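Local coordinates for protein endoglucanase (Clostridium thermocellum, PDB 2C4X) that probably hydrolyses cellulose as a whole enzyme and is represented here by its C-terminal PKD domain and CBM44 module, a carbohydrate-binding module that recognises beta-glucan chains and xyloglucan, at residues 7-12 with 81-86; 29-34 with 44-49; 63-68 with 89-94; 166-171 with 215-220. The protein carries 1 engineered substitution. One frame throughout, in Å; residues are numbered along the deposited sequence.

Interaction 1 of 4, residues 7-12 with 81-86. With CA (calcium ion), chain B.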
loop_
_atom_site.group_PDB
_atom_site.type_symbol
_atom_site.label_atom_id
_atom_site.label_comp_id
_atom_site.label_asym_id
_atom_site.label_seq_id
_atom_site.Cartn_x
_atom_site.Cartn_y
_atom_site.Cartn_z
ATOM N N ASN A 7 5.186 16.915 -43.150
ATOM C CA ASN A 7 4.373 15.918 -42.450
ATOM C C ASN A 7 4.294 16.159 -40.937
ATOM O O ASN A 7 5.323 16.293 -40.274
ATOM C CB ASN A 7 4.900 14.501 -42.723
ATOM C CG ASN A 7 4.107 13.429 -41.981
ATOM O OD1 ASN A 7 2.884 13.519 -41.863
ATOM N ND2 ASN A 7 4.794 12.409 -41.495
ATOM N N GLN A 8 3.073 16.216 -40.404
ATOM C CA GLN A 8 2.862 16.277 -38.955
ATOM C C GLN A 8 2.967 14.888 -38.344
ATOM O O GLN A 8 2.391 13.917 -38.877
ATOM C CB GLN A 8 1.498 16.880 -38.615
ATOM C CG GLN A 8 1.345 18.319 -39.028
ATOM C CD GLN A 8 -0.073 18.829 -38.867
ATOM O OE1 GLN A 8 -0.812 18.415 -37.972
ATOM N NE2 GLN A 8 -0.458 19.733 -39.738
ATOM N N ALA A 9 3.699 14.795 -37.233
ATOM C CA ALA A 9 3.800 13.543 -36.486
ATOM C C ALA A 9 2.456 13.231 -35.822
ATOM O O ALA A 9 1.750 14.141 -35.410
ATOM C CB ALA A 9 4.922 13.609 -35.448
ATOM N N PRO A 10 2.089 11.940 -35.747
ATOM C CA PRO A 10 0.794 11.589 -35.180
ATOM C C PRO A 10 0.767 11.872 -33.672
ATOM O O PRO A 10 1.818 12.106 -33.066
ATOM C CB PRO A 10 0.669 10.084 -35.453
ATOM C CG PRO A 10 2.077 9.596 -35.669
ATOM C CD PRO A 10 2.862 10.763 -36.198
ATOM N N LYS A 11 -0.416 11.869 -33.080
ATOM C CA LYS A 11 -0.517 12.036 -31.629
ATOM C C LYS A 11 -0.770 10.690 -30.957
ATOM O O LYS A 11 -1.667 9.949 -31.356
ATOM C CB LYS A 11 -1.552 13.102 -31.273
ATOM C CG LYS A 11 -1.070 14.502 -31.744
ATOM C CD LYS A 11 -1.823 15.698 -31.157
ATOM C CE LYS A 11 -1.421 15.985 -29.689
ATOM N NZ LYS A 11 0.067 16.060 -29.392
ATOM N N ALA A 12 0.081 10.371 -29.985
ATOM C CA ALA A 12 0.066 9.096 -29.294
ATOM C C ALA A 12 -0.521 9.274 -27.893
ATOM O O ALA A 12 -0.129 10.171 -27.130
ATOM C CB ALA A 12 1.474 8.520 -29.210
ATOM N N GLN A 81 3.681 7.908 -43.239
ATOM C CA GLN A 81 4.916 8.461 -43.765
ATOM C C GLN A 81 6.145 8.196 -42.878
ATOM O O GLN A 81 7.223 8.727 -43.136
ATOM C CB GLN A 81 4.731 9.951 -44.020
ATOM C CG GLN A 81 3.953 10.239 -45.303
ATOM C CD GLN A 81 3.591 11.695 -45.451
ATOM O OE1 GLN A 81 4.175 12.397 -46.267
ATOM N NE2 GLN A 81 2.627 12.164 -44.659
ATOM N N GLY A 82 5.972 7.383 -41.838
ATOM C CA GLY A 82 7.076 6.990 -40.961
ATOM C C GLY A 82 7.430 7.915 -39.803
ATOM O O GLY A 82 8.423 7.675 -39.110
ATOM N N ALA A 83 6.639 8.967 -39.583
ATOM C CA ALA A 83 6.820 9.822 -38.408
ATOM C C ALA A 83 6.119 9.216 -37.193
ATOM O O ALA A 83 5.078 8.561 -37.319
ATOM C CB ALA A 83 6.307 11.254 -38.670
ATOM N N SER A 84 6.693 9.435 -36.018
ATOM C CA SER A 84 6.159 8.819 -34.816
ATOM C C SER A 84 6.140 9.741 -33.599
ATOM O O SER A 84 6.866 10.738 -33.548
ATOM C CB SER A 84 6.903 7.519 -34.509
ATOM O OG SER A 84 8.273 7.774 -34.307
ATOM N N SER A 85 5.277 9.390 -32.643
ATOM C CA SER A 85 5.192 10.024 -31.334
ATOM C C SER A 85 5.105 8.934 -30.293
ATOM O O SER A 85 4.647 7.829 -30.582
ATOM C CB SER A 85 3.915 10.867 -31.228
ATOM O OG SER A 85 3.864 11.768 -32.313
ATOM N N SER A 86 5.504 9.259 -29.071
ATOM C CA SER A 86 5.394 8.320 -27.969
ATOM C C SER A 86 4.636 8.909 -26.786
ATOM O O SER A 86 4.655 10.133 -26.563
ATOM C CB SER A 86 6.784 7.827 -27.542
ATOM O OG SER A 86 7.452 8.772 -26.731
HETATM CA CA CA B . 1.255 12.481 -40.435
HETATM O O HOH W 1 1.774 14.648 -44.516
HETATM O O HOH W 2 2.612 11.733 -27.957
HETATM O O HOH W 3 1.138 11.255 -42.516
#

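Interaction 2 of 4, residues 29-34 with 44-49. Engineered in segment 44-49: V45 (natural residue Ala).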
loop_
_atom_site.group_PDB
_atom_site.type_symbol
_atom_site.label_atom_id
_atom_site.label_comp_id
_atom_site.label_asym_id
_atom_site.label_seq_id
_atom_site.Cartn_x
_atom_site.Cartn_y
_atom_site.Cartn_z
ATOM N N PHE A 29 -5.221 -2.330 -23.104
ATOM C CA PHE A 29 -4.658 -1.022 -23.418
ATOM C C PHE A 29 -5.370 -0.486 -24.644
ATOM O O PHE A 29 -5.524 -1.191 -25.645
ATOM C CB PHE A 29 -3.142 -1.118 -23.664
ATOM C CG PHE A 29 -2.358 -1.510 -22.440
ATOM C CD1 PHE A 29 -2.109 -2.853 -22.153
ATOM C CD2 PHE A 29 -1.875 -0.534 -21.570
ATOM C CE1 PHE A 29 -1.364 -3.219 -21.018
ATOM C CE2 PHE A 29 -1.151 -0.880 -20.426
ATOM C CZ PHE A 29 -0.891 -2.227 -20.149
ATOM N N ASN A 30 -5.803 0.762 -24.560
ATOM C CA ASN A 30 -6.636 1.343 -25.597
ATOM C C ASN A 30 -6.031 2.650 -26.106
ATOM O O ASN A 30 -6.110 3.679 -25.446
ATOM C CB ASN A 30 -8.055 1.548 -25.050
ATOM C CG ASN A 30 -9.043 1.967 -26.114
ATOM O OD1 ASN A 30 -8.695 2.664 -27.063
ATOM N ND2 ASN A 30 -10.292 1.543 -25.958
ATOM N N ALA A 31 -5.416 2.590 -27.283
ATOM C CA ALA A 31 -4.797 3.764 -27.904
ATOM C C ALA A 31 -5.704 4.442 -28.934
ATOM O O ALA A 31 -5.219 5.154 -29.816
ATOM C CB ALA A 31 -3.474 3.364 -28.552
ATOM N N SER A 32 -7.012 4.229 -28.824
ATOM C CA SER A 32 -7.948 4.650 -29.871
ATOM C C SER A 32 -8.101 6.170 -30.031
ATOM O O SER A 32 -8.594 6.629 -31.061
ATOM C CB SER A 32 -9.313 3.983 -29.690
ATOM O OG SER A 32 -9.982 4.523 -28.570
ATOM N N ASN A 33 -7.669 6.946 -29.036
ATOM C CA ASN A 33 -7.660 8.404 -29.205
ATOM C C ASN A 33 -6.400 8.940 -29.861
ATOM O O ASN A 33 -6.302 10.146 -30.108
ATOM C CB ASN A 33 -7.993 9.151 -27.908
ATOM C CG ASN A 33 -9.440 8.938 -27.474
ATOM O OD1 ASN A 33 -9.730 8.867 -26.284
ATOM N ND2 ASN A 33 -10.347 8.821 -28.443
ATOM N N SER A 34 -5.452 8.046 -30.153
ATOM C CA SER A 34 -4.306 8.379 -31.002
ATOM C C SER A 34 -4.809 8.738 -32.402
ATOM O O SER A 34 -5.775 8.148 -32.899
ATOM C CB SER A 34 -3.307 7.214 -31.097
ATOM O OG SER A 34 -2.796 6.860 -29.822
ATOM N N TYR A 44 0.988 0.555 -34.122
ATOM C CA TYR A 44 1.106 0.855 -32.706
ATOM C C TYR A 44 2.126 -0.118 -32.162
ATOM O O TYR A 44 1.976 -1.332 -32.343
ATOM C CB TYR A 44 -0.239 0.609 -32.005
ATOM C CG TYR A 44 -1.391 1.410 -32.570
ATOM C CD1 TYR A 44 -2.050 0.998 -33.737
ATOM C CD2 TYR A 44 -1.827 2.583 -31.941
ATOM C CE1 TYR A 44 -3.080 1.727 -34.263
ATOM C CE2 TYR A 44 -2.868 3.319 -32.458
ATOM C CZ TYR A 44 -3.491 2.887 -33.626
ATOM O OH TYR A 44 -4.536 3.602 -34.155
ATOM N N VAL A 45 3.160 0.402 -31.505
ATOM C CA VAL A 45 4.215 -0.429 -30.925
ATOM C C VAL A 45 4.206 -0.208 -29.405
ATOM O O VAL A 45 4.244 0.930 -28.944
ATOM C CB VAL A 45 5.606 -0.096 -31.523
ATOM C CG1 VAL A 45 6.714 -0.930 -30.854
ATOM C CG2 VAL A 45 5.615 -0.326 -33.042
ATOM N N TRP A 46 4.131 -1.301 -28.653
ATOM C CA TRP A 46 3.995 -1.261 -27.194
ATOM C C TRP A 46 5.205 -1.883 -26.512
ATOM O O TRP A 46 5.674 -2.951 -26.926
ATOM C CB TRP A 46 2.775 -2.072 -26.766
ATOM C CG TRP A 46 1.468 -1.591 -27.322
ATOM C CD1 TRP A 46 0.876 -1.979 -28.493
ATOM C CD2 TRP A 46 0.575 -0.658 -26.711
ATOM N NE1 TRP A 46 -0.325 -1.330 -28.655
ATOM C CE2 TRP A 46 -0.533 -0.506 -27.583
ATOM C CE3 TRP A 46 0.618 0.095 -25.525
ATOM C CZ2 TRP A 46 -1.607 0.339 -27.292
ATOM C CZ3 TRP A 46 -0.446 0.941 -25.237
ATOM C CH2 TRP A 46 -1.546 1.056 -26.123
ATOM N N ASP A 47 5.693 -1.222 -25.462
ATOM C CA ASP A 47 6.694 -1.799 -24.577
ATOM C C ASP A 47 5.997 -1.880 -23.223
ATOM O O ASP A 47 5.633 -0.856 -22.645
ATOM C CB ASP A 47 7.956 -0.924 -24.527
ATOM C CG ASP A 47 9.040 -1.492 -23.619
ATOM O OD1 ASP A 47 8.732 -2.106 -22.577
ATOM O OD2 ASP A 47 10.228 -1.308 -23.939
ATOM N N PHE A 48 5.798 -3.103 -22.733
ATOM C CA PHE A 48 4.997 -3.330 -21.527
ATOM C C PHE A 48 5.789 -3.129 -20.227
ATOM O O PHE A 48 5.215 -3.140 -19.137
ATOM C CB PHE A 48 4.298 -4.701 -21.611
ATOM C CG PHE A 48 3.324 -4.792 -22.755
ATOM C CD1 PHE A 48 2.095 -4.124 -22.692
ATOM C CD2 PHE A 48 3.647 -5.509 -23.910
ATOM C CE1 PHE A 48 1.202 -4.177 -23.753
ATOM C CE2 PHE A 48 2.751 -5.562 -24.983
ATOM C CZ PHE A 48 1.521 -4.898 -24.888
ATOM N N GLY A 49 7.094 -2.881 -20.369
ATOM C CA GLY A 49 7.973 -2.568 -19.248
ATOM C C GLY A 49 8.527 -3.753 -18.479
ATOM O O GLY A 49 9.251 -3.563 -17.508
HETATM O O HOH W 4 -6.257 5.241 -32.883
#

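Interaction 3 of 4, residues 63-68 with 89-94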
loop_
_atom_site.group_PDB
_atom_site.type_symbol
_atom_site.label_atom_id
_atom_site.label_comp_id
_atom_site.label_asym_id
_atom_site.label_seq_id
_atom_site.Cartn_x
_atom_site.Cartn_y
_atom_site.Cartn_z
ATOM N N TYR A 63 -3.003 -7.634 -22.429
ATOM C CA TYR A 63 -1.739 -8.058 -21.845
ATOM C C TYR A 63 -1.907 -8.503 -20.384
ATOM O O TYR A 63 -2.759 -7.982 -19.669
ATOM C CB TYR A 63 -0.696 -6.925 -21.947
ATOM C CG TYR A 63 0.707 -7.421 -21.724
ATOM C CD1 TYR A 63 1.351 -8.181 -22.698
ATOM C CD2 TYR A 63 1.374 -7.184 -20.519
ATOM C CE1 TYR A 63 2.619 -8.676 -22.495
ATOM C CE2 TYR A 63 2.656 -7.671 -20.306
ATOM C CZ TYR A 63 3.273 -8.416 -21.297
ATOM O OH TYR A 63 4.538 -8.928 -21.110
ATOM N N LYS A 64 -1.078 -9.458 -19.956
ATOM C CA LYS A 64 -1.065 -9.965 -18.583
ATOM C C LYS A 64 0.340 -9.868 -18.005
ATOM O O LYS A 64 1.309 -10.244 -18.666
ATOM C CB LYS A 64 -1.490 -11.442 -18.550
ATOM C CG LYS A 64 -2.875 -11.728 -19.076
ATOM C CD LYS A 64 -3.185 -13.223 -19.072
ATOM C CE LYS A 64 -2.832 -13.861 -20.397
ATOM N NZ LYS A 64 -3.276 -15.303 -20.481
ATOM N N TYR A 65 0.449 -9.376 -16.771
ATOM C CA TYR A 65 1.735 -9.332 -16.073
ATOM C C TYR A 65 1.821 -10.502 -15.102
ATOM O O TYR A 65 0.871 -10.787 -14.365
ATOM C CB TYR A 65 1.910 -8.012 -15.320
ATOM C CG TYR A 65 2.074 -6.808 -16.214
ATOM C CD1 TYR A 65 3.339 -6.429 -16.671
ATOM C CD2 TYR A 65 0.970 -6.058 -16.615
ATOM C CE1 TYR A 65 3.503 -5.311 -17.495
ATOM C CE2 TYR A 65 1.120 -4.932 -17.445
ATOM C CZ TYR A 65 2.396 -4.571 -17.876
ATOM O OH TYR A 65 2.574 -3.474 -18.686
ATOM N N LYS A 66 2.951 -11.195 -15.113
ATOM C CA LYS A 66 3.070 -12.382 -14.274
ATOM C C LYS A 66 3.496 -12.051 -12.856
ATOM O O LYS A 66 3.121 -12.756 -11.927
ATOM C CB LYS A 66 3.985 -13.426 -14.922
ATOM C CG LYS A 66 5.391 -13.502 -14.406
ATOM C CD LYS A 66 5.967 -14.870 -14.699
ATOM C CE LYS A 66 7.488 -14.879 -14.583
ATOM N NZ LYS A 66 8.162 -13.944 -15.557
ATOM N N ASN A 67 4.268 -10.975 -12.691
ATOM C CA ASN A 67 4.767 -10.585 -11.375
ATOM C C ASN A 67 4.223 -9.232 -10.945
ATOM O O ASN A 67 3.921 -8.379 -11.800
ATOM C CB ASN A 67 6.301 -10.571 -11.354
ATOM C CG ASN A 67 6.896 -11.956 -11.499
ATOM O OD1 ASN A 67 7.752 -12.193 -12.353
ATOM N ND2 ASN A 67 6.442 -12.877 -10.672
ATOM N N PRO A 68 4.078 -9.030 -9.624
ATOM C CA PRO A 68 3.670 -7.698 -9.167
ATOM C C PRO A 68 4.768 -6.653 -9.404
ATOM O O PRO A 68 5.944 -7.000 -9.559
ATOM C CB PRO A 68 3.397 -7.884 -7.666
ATOM C CG PRO A 68 4.058 -9.150 -7.279
ATOM C CD PRO A 68 4.243 -9.993 -8.511
ATOM N N ALA A 89 2.967 5.771 -19.833
ATOM C CA ALA A 89 2.222 5.835 -18.582
ATOM C C ALA A 89 2.642 4.665 -17.703
ATOM O O ALA A 89 3.259 3.705 -18.183
ATOM C CB ALA A 89 0.705 5.820 -18.837
ATOM N N THR A 90 2.301 4.749 -16.422
ATOM C CA THR A 90 2.697 3.754 -15.443
ATOM C C THR A 90 1.500 2.885 -15.051
ATOM O O THR A 90 0.387 3.387 -14.890
ATOM C CB THR A 90 3.310 4.458 -14.188
ATOM O OG1 THR A 90 4.647 4.875 -14.489
ATOM C CG2 THR A 90 3.356 3.530 -13.001
ATOM N N ILE A 91 1.735 1.585 -14.906
ATOM C CA ILE A 91 0.720 0.675 -14.388
ATOM C C ILE A 91 1.275 -0.106 -13.190
ATOM O O ILE A 91 2.393 -0.648 -13.245
ATOM C CB ILE A 91 0.181 -0.286 -15.515
ATOM C CG1 ILE A 91 -1.060 -1.069 -15.048
ATOM C CG2 ILE A 91 1.289 -1.234 -16.041
ATOM C CD1 ILE A 91 -1.750 -1.834 -16.192
ATOM N N LYS A 92 0.495 -0.150 -12.113
ATOM C CA LYS A 92 0.853 -0.936 -10.942
ATOM C C LYS A 92 0.067 -2.244 -10.900
ATOM O O LYS A 92 -1.160 -2.259 -11.018
ATOM C CB LYS A 92 0.663 -0.129 -9.649
ATOM C CG LYS A 92 1.114 -0.884 -8.404
ATOM C CD LYS A 92 0.920 -0.083 -7.116
ATOM C CE LYS A 92 0.860 -1.033 -5.922
ATOM N NZ LYS A 92 0.906 -0.305 -4.626
ATOM N N VAL A 93 0.793 -3.344 -10.743
ATOM C CA VAL A 93 0.202 -4.674 -10.695
ATOM C C VAL A 93 0.466 -5.240 -9.299
ATOM O O VAL A 93 1.604 -5.217 -8.811
ATOM C CB VAL A 93 0.803 -5.605 -11.785
ATOM C CG1 VAL A 93 0.158 -7.011 -11.758
ATOM C CG2 VAL A 93 0.672 -4.972 -13.199
ATOM N N THR A 94 -0.592 -5.735 -8.661
ATOM C CA THR A 94 -0.480 -6.313 -7.327
ATOM C C THR A 94 -0.696 -7.821 -7.422
ATOM O O THR A 94 -1.240 -8.323 -8.417
ATOM C CB THR A 94 -1.476 -5.676 -6.314
ATOM O OG1 THR A 94 -2.819 -5.961 -6.714
ATOM C CG2 THR A 94 -1.289 -4.157 -6.231
#

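Interaction 4 of 4, residues 166-171 with 215-220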
loop_
_atom_site.group_PDB
_atom_site.type_symbol
_atom_site.label_atom_id
_atom_site.label_comp_id
_atom_site.label_asym_id
_atom_site.label_seq_id
_atom_site.Cartn_x
_atom_site.Cartn_y
_atom_site.Cartn_z
HETATM N N MSE A 166 6.502 3.755 6.156
HETATM C CA MSE A 166 5.759 2.526 6.406
HETATM C C MSE A 166 4.293 2.730 6.052
HETATM O O MSE A 166 3.740 3.803 6.298
HETATM C CB MSE A 166 5.853 2.145 7.885
HETATM C CG MSE A 166 7.223 1.697 8.362
HETATM SE SE MSE A 166 7.487 2.178 10.255
HETATM C CE MSE A 166 8.084 4.026 9.932
ATOM N N THR A 167 3.668 1.686 5.506
ATOM C CA THR A 167 2.236 1.674 5.231
ATOM C C THR A 167 1.541 0.633 6.110
ATOM O O THR A 167 1.897 -0.546 6.082
ATOM C CB THR A 167 1.967 1.374 3.730
ATOM O OG1 THR A 167 2.553 2.405 2.934
ATOM C CG2 THR A 167 0.482 1.306 3.431
ATOM N N PHE A 168 0.559 1.082 6.892
ATOM C CA PHE A 168 -0.241 0.207 7.750
ATOM C C PHE A 168 -1.627 0.055 7.133
ATOM O O PHE A 168 -2.151 1.004 6.546
ATOM C CB PHE A 168 -0.412 0.818 9.146
ATOM C CG PHE A 168 0.869 0.971 9.929
ATOM C CD1 PHE A 168 1.801 1.967 9.605
ATOM C CD2 PHE A 168 1.120 0.146 11.024
ATOM C CE1 PHE A 168 2.981 2.122 10.347
ATOM C CE2 PHE A 168 2.294 0.288 11.780
ATOM C CZ PHE A 168 3.227 1.283 11.443
ATOM N N ARG A 169 -2.215 -1.132 7.259
ATOM C CA ARG A 169 -3.633 -1.326 6.944
ATOM C C ARG A 169 -4.394 -1.747 8.199
ATOM O O ARG A 169 -4.070 -2.755 8.829
ATOM C CB ARG A 169 -3.831 -2.339 5.806
ATOM C CG ARG A 169 -3.511 -1.778 4.434
ATOM C CD ARG A 169 -2.040 -1.922 4.068
ATOM N NE ARG A 169 -1.800 -1.479 2.690
ATOM C CZ ARG A 169 -0.758 -1.842 1.943
ATOM N NH1 ARG A 169 0.165 -2.669 2.424
ATOM N NH2 ARG A 169 -0.641 -1.386 0.702
ATOM N N ILE A 170 -5.401 -0.957 8.560
ATOM C CA ILE A 170 -6.103 -1.128 9.826
ATOM C C ILE A 170 -7.606 -1.098 9.586
ATOM O O ILE A 170 -8.138 -0.115 9.074
ATOM C CB ILE A 170 -5.697 -0.019 10.860
ATOM C CG1 ILE A 170 -4.172 0.133 10.934
ATOM C CG2 ILE A 170 -6.269 -0.311 12.254
ATOM C CD1 ILE A 170 -3.692 1.407 11.658
ATOM N N TRP A 171 -8.279 -2.184 9.948
ATOM C CA TRP A 171 -9.732 -2.267 9.871
ATOM C C TRP A 171 -10.301 -1.768 11.191
ATOM O O TRP A 171 -10.107 -2.386 12.236
ATOM C CB TRP A 171 -10.167 -3.714 9.607
ATOM C CG TRP A 171 -11.573 -3.871 9.079
ATOM C CD1 TRP A 171 -11.946 -3.959 7.768
ATOM C CD2 TRP A 171 -12.784 -3.975 9.846
ATOM N NE1 TRP A 171 -13.310 -4.103 7.667
ATOM C CE2 TRP A 171 -13.850 -4.116 8.926
ATOM C CE3 TRP A 171 -13.072 -3.957 11.219
ATOM C CZ2 TRP A 171 -15.188 -4.242 9.335
ATOM C CZ3 TRP A 171 -14.401 -4.081 11.627
ATOM C CH2 TRP A 171 -15.442 -4.224 10.685
ATOM N N ILE A 215 -2.885 3.828 6.269
ATOM C CA ILE A 215 -2.244 4.955 6.951
ATOM C C ILE A 215 -0.726 4.819 6.834
ATOM O O ILE A 215 -0.163 3.772 7.156
ATOM C CB ILE A 215 -2.664 5.036 8.452
ATOM C CG1 ILE A 215 -4.188 5.076 8.595
ATOM C CG2 ILE A 215 -2.042 6.260 9.132
ATOM C CD1 ILE A 215 -4.699 4.739 9.996
ATOM N N THR A 216 -0.069 5.866 6.341
ATOM C CA THR A 216 1.391 5.856 6.236
ATOM C C THR A 216 2.067 6.606 7.381
ATOM O O THR A 216 1.463 7.469 8.032
ATOM C CB THR A 216 1.905 6.427 4.894
ATOM O OG1 THR A 216 1.587 7.819 4.815
ATOM C CG2 THR A 216 1.302 5.682 3.700
ATOM N N LEU A 217 3.336 6.280 7.598
ATOM C CA LEU A 217 4.136 6.893 8.651
ATOM C C LEU A 217 5.601 6.903 8.226
ATOM O O LEU A 217 6.131 5.874 7.806
ATOM C CB LEU A 217 3.958 6.103 9.950
ATOM C CG LEU A 217 4.871 6.452 11.129
ATOM C CD1 LEU A 217 4.604 7.853 11.629
ATOM C CD2 LEU A 217 4.693 5.448 12.225
ATOM N N THR A 218 6.249 8.061 8.323
ATOM C CA THR A 218 7.673 8.162 8.008
ATOM C C THR A 218 8.531 8.295 9.264
ATOM O O THR A 218 8.276 9.162 10.116
ATOM C CB THR A 218 7.965 9.337 7.044
ATOM O OG1 THR A 218 7.143 9.203 5.885
ATOM C CG2 THR A 218 9.429 9.351 6.606
ATOM N N LEU A 219 9.532 7.423 9.384
ATOM C CA LEU A 219 10.596 7.617 10.365
ATOM C C LEU A 219 11.538 8.689 9.804
ATOM O O LEU A 219 12.113 8.492 8.739
ATOM C CB LEU A 219 11.354 6.306 10.628
ATOM C CG LEU A 219 12.512 6.385 11.640
ATOM C CD1 LEU A 219 11.976 6.662 13.050
ATOM C CD2 LEU A 219 13.360 5.119 11.632
ATOM N N PRO A 220 11.675 9.839 10.499
ATOM C CA PRO A 220 12.499 10.934 9.971
ATOM C C PRO A 220 13.959 10.545 9.722
ATOM O O PRO A 220 14.521 9.706 10.435
ATOM C CB PRO A 220 12.404 12.007 11.063
ATOM C CG PRO A 220 11.133 11.698 11.781
ATOM C CD PRO A 220 11.054 10.199 11.789
#

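Interaction 1 of 4, residues 7-12 with 81-86
N7 and Q81 run alongside one another with their ends heading opposite ways, their amide planes 37° apart, at the calcium-binding end of the PKD domain. The two side chains share no direct hydrogen bond: Q81 NE2 lies 3.1 Å from N7 OD1, but the angle is poor, and N7 OD1 is instead turned to the calcium ion, which it binds at 2.4 Å. CG anti to the backbone N (chi1 178°) brings the N7 amide to the site, and the turn about CB-CG (chi2 39°) sends OD1 to the calcium and ND2 toward A83 CB, 3.4 Å from ND2. Asparagine suits this place because one short amide supplies a neutral oxygen for the metal and an N-H side for the protein. Q81, its chain extended beyond CG, is long enough to bring NE2 round to two waters. One accepts from Q81 NE2 and donates to N7 OD1; the other accepts from the same nitrogen and is itself a calcium ligand. Farther along, the small methyls of A9 and A83 meet at 4.2 Å between their CB atoms, P10 CD comes down on A83 O at 3.3 Å, and A12 CB lies against the backbone of S85. A third water joins A12 O to S86 O. Q8 lends its carbonyl O to the calcium, and carboxylates of D36, D38 and D79 complete the site. The chemistry implies a second shell, in which Q81 probably steadies a metal-bound water; the ion joins the N-terminal loop to D79, whose carboxylate in turn holds Q81 N and A83 N.

Interaction 2 of 4, residues 29-34 with 44-49
Y44 begins the contact by laying its ring beside the type I turn that runs from A31 to S34: A31 CB reaches Y44 CD2 at 3.8 Å, and S34 CB meets the ring at its edge. A tyrosine fits because its apolar ring can be buried while OH extends to a water that also lies within bonding distance of the turn carbonyls A31 O and S34 O. Past the engineered V45 (alanine in nature), W46 follows with a broad indole. Its CG stands anti to the carbonyl carbon (chi1 -60°), which carries the indole across to F29, whose CB sits over the face of the six-membered ring, 4.0 Å from its centroid, as a CH-pi contact. A31 CB touches the same indole at CZ2, its small methyl fitting between W46 and Y44. F48 closes the row, its CE1 3.9 Å from F29 CE1 with the ring planes at 53°. Beyond the two segments, F14 meets W46 edge-to-face and L75 packs on it. The contact thus joins the two sheets of the PKD beta-sandwich by buried aromatic and methyl surface, while water 2.7 Å from Y44 OH serves the phenol and S34 OG is met by I13 N.

Interaction 3 of 4, residues 63-68 with 89-94
The backbones of segment 63-68, the end of strand 60-63 and the loop after it, and of the strand end 89-94 draw together only at their last residues, where P68 CA and T94 CA are 4.7 Å apart, and no hydrogen bond joins them. This is one end of the PKD beta-sandwich, where the chain leaving strand 60-63 of one sheet crosses to strand 69-79 of the other. Y65 carries the contact. The Y65 and V93 side chains cross at about a right angle, Y65 CD2 meeting V93 CG2 at 3.6 Å, and farther out Y65 CE2 is 4.0 Å from I91 CG2. The valine methyl is placed by its torsion: CG1 points anti to the backbone N (chi1 -179°), and CG2, the other branch, faces the tyrosine. Branched residues suit such a position, since they favour the strand and offer a methyl to a flat ring. P68, with no backbone N-H to satisfy, sits close over the strand end, its CA 3.2 Å from V93 O. Y71 stacks on the Y65 ring, and Y63 CE2 stands 3.7 Å above the plane of the Y65 ring, over its centre. The phenol is not left to apolar neighbours alone: Y65 OH lies 3.7 Å from I91 CG2 and hydrogen-bonds to F48 O.

Interaction 4 of 4, residues 166-171 with 215-220
M166 and L217, and likewise F168 and I215, are hydrogen-bonded pairs of an antiparallel ladder, with T167 and T216 as the non-hydrogen-bonded pair between them. Four backbone bonds run across: M166 N to L217 O at 2.7 Å and L217 N to M166 O at 2.8 Å, then F168 N to I215 O, nearly straight at 170°, and I215 N to F168 O. Between these rungs T216 CA adds a CA-H...O contact of 3.1 Å to M166 O.

Apolar packing occupies the face of M166, F168, I215 and L217. Selenomethionine M166 bends at chi2 and chi3, which swings CE back over the neighbouring strand to within 4.0 Å of L219 CB. The F168 ring takes I215 O at its edge, in plane, and its CE1 reaches L217 CB at 4.1 Å; I170 CD1 meets I215 CD1 obliquely. Apolar chains of different shapes suit this buried face, where M231, I233 and P183 of the opposing sheet cover them.

Polar side chains take the other face. T167 and T216 lie side by side, T167 OG1 3.6 Å from T216 CG2, and R169, salt-bridged to E214, lays its guanidinium over T167 CG2. One face apolar and one polar, on the edge strand 211-218 and its neighbour 165-172 in a five-stranded antiparallel sheet: this is the build of the beta-sandwich fold of the CBM44 module.

How the interactions relate
Interactions 1, 2 and 3 all belong to the PKD domain, and interaction 4 to the CBM44 module. Along the chain, interaction 2 is nested in the loop closed by interaction 1, interaction 3 alternates with interaction 1, and interaction 4 comes last. Interactions 1 and 3 share strand 84-93, at its start and its end, with centres about 27 Å apart; interaction 2 lies about 14 and 15 Å from them and touches both, through S34 and through F29 and F48. They thus span the sandwich from the N-terminal calcium site to the end facing the CBM44 module. Interaction 4 stands about 24 Å from interaction 3 between centres; PKD domain and CBM44 module each have their own pair of sheets.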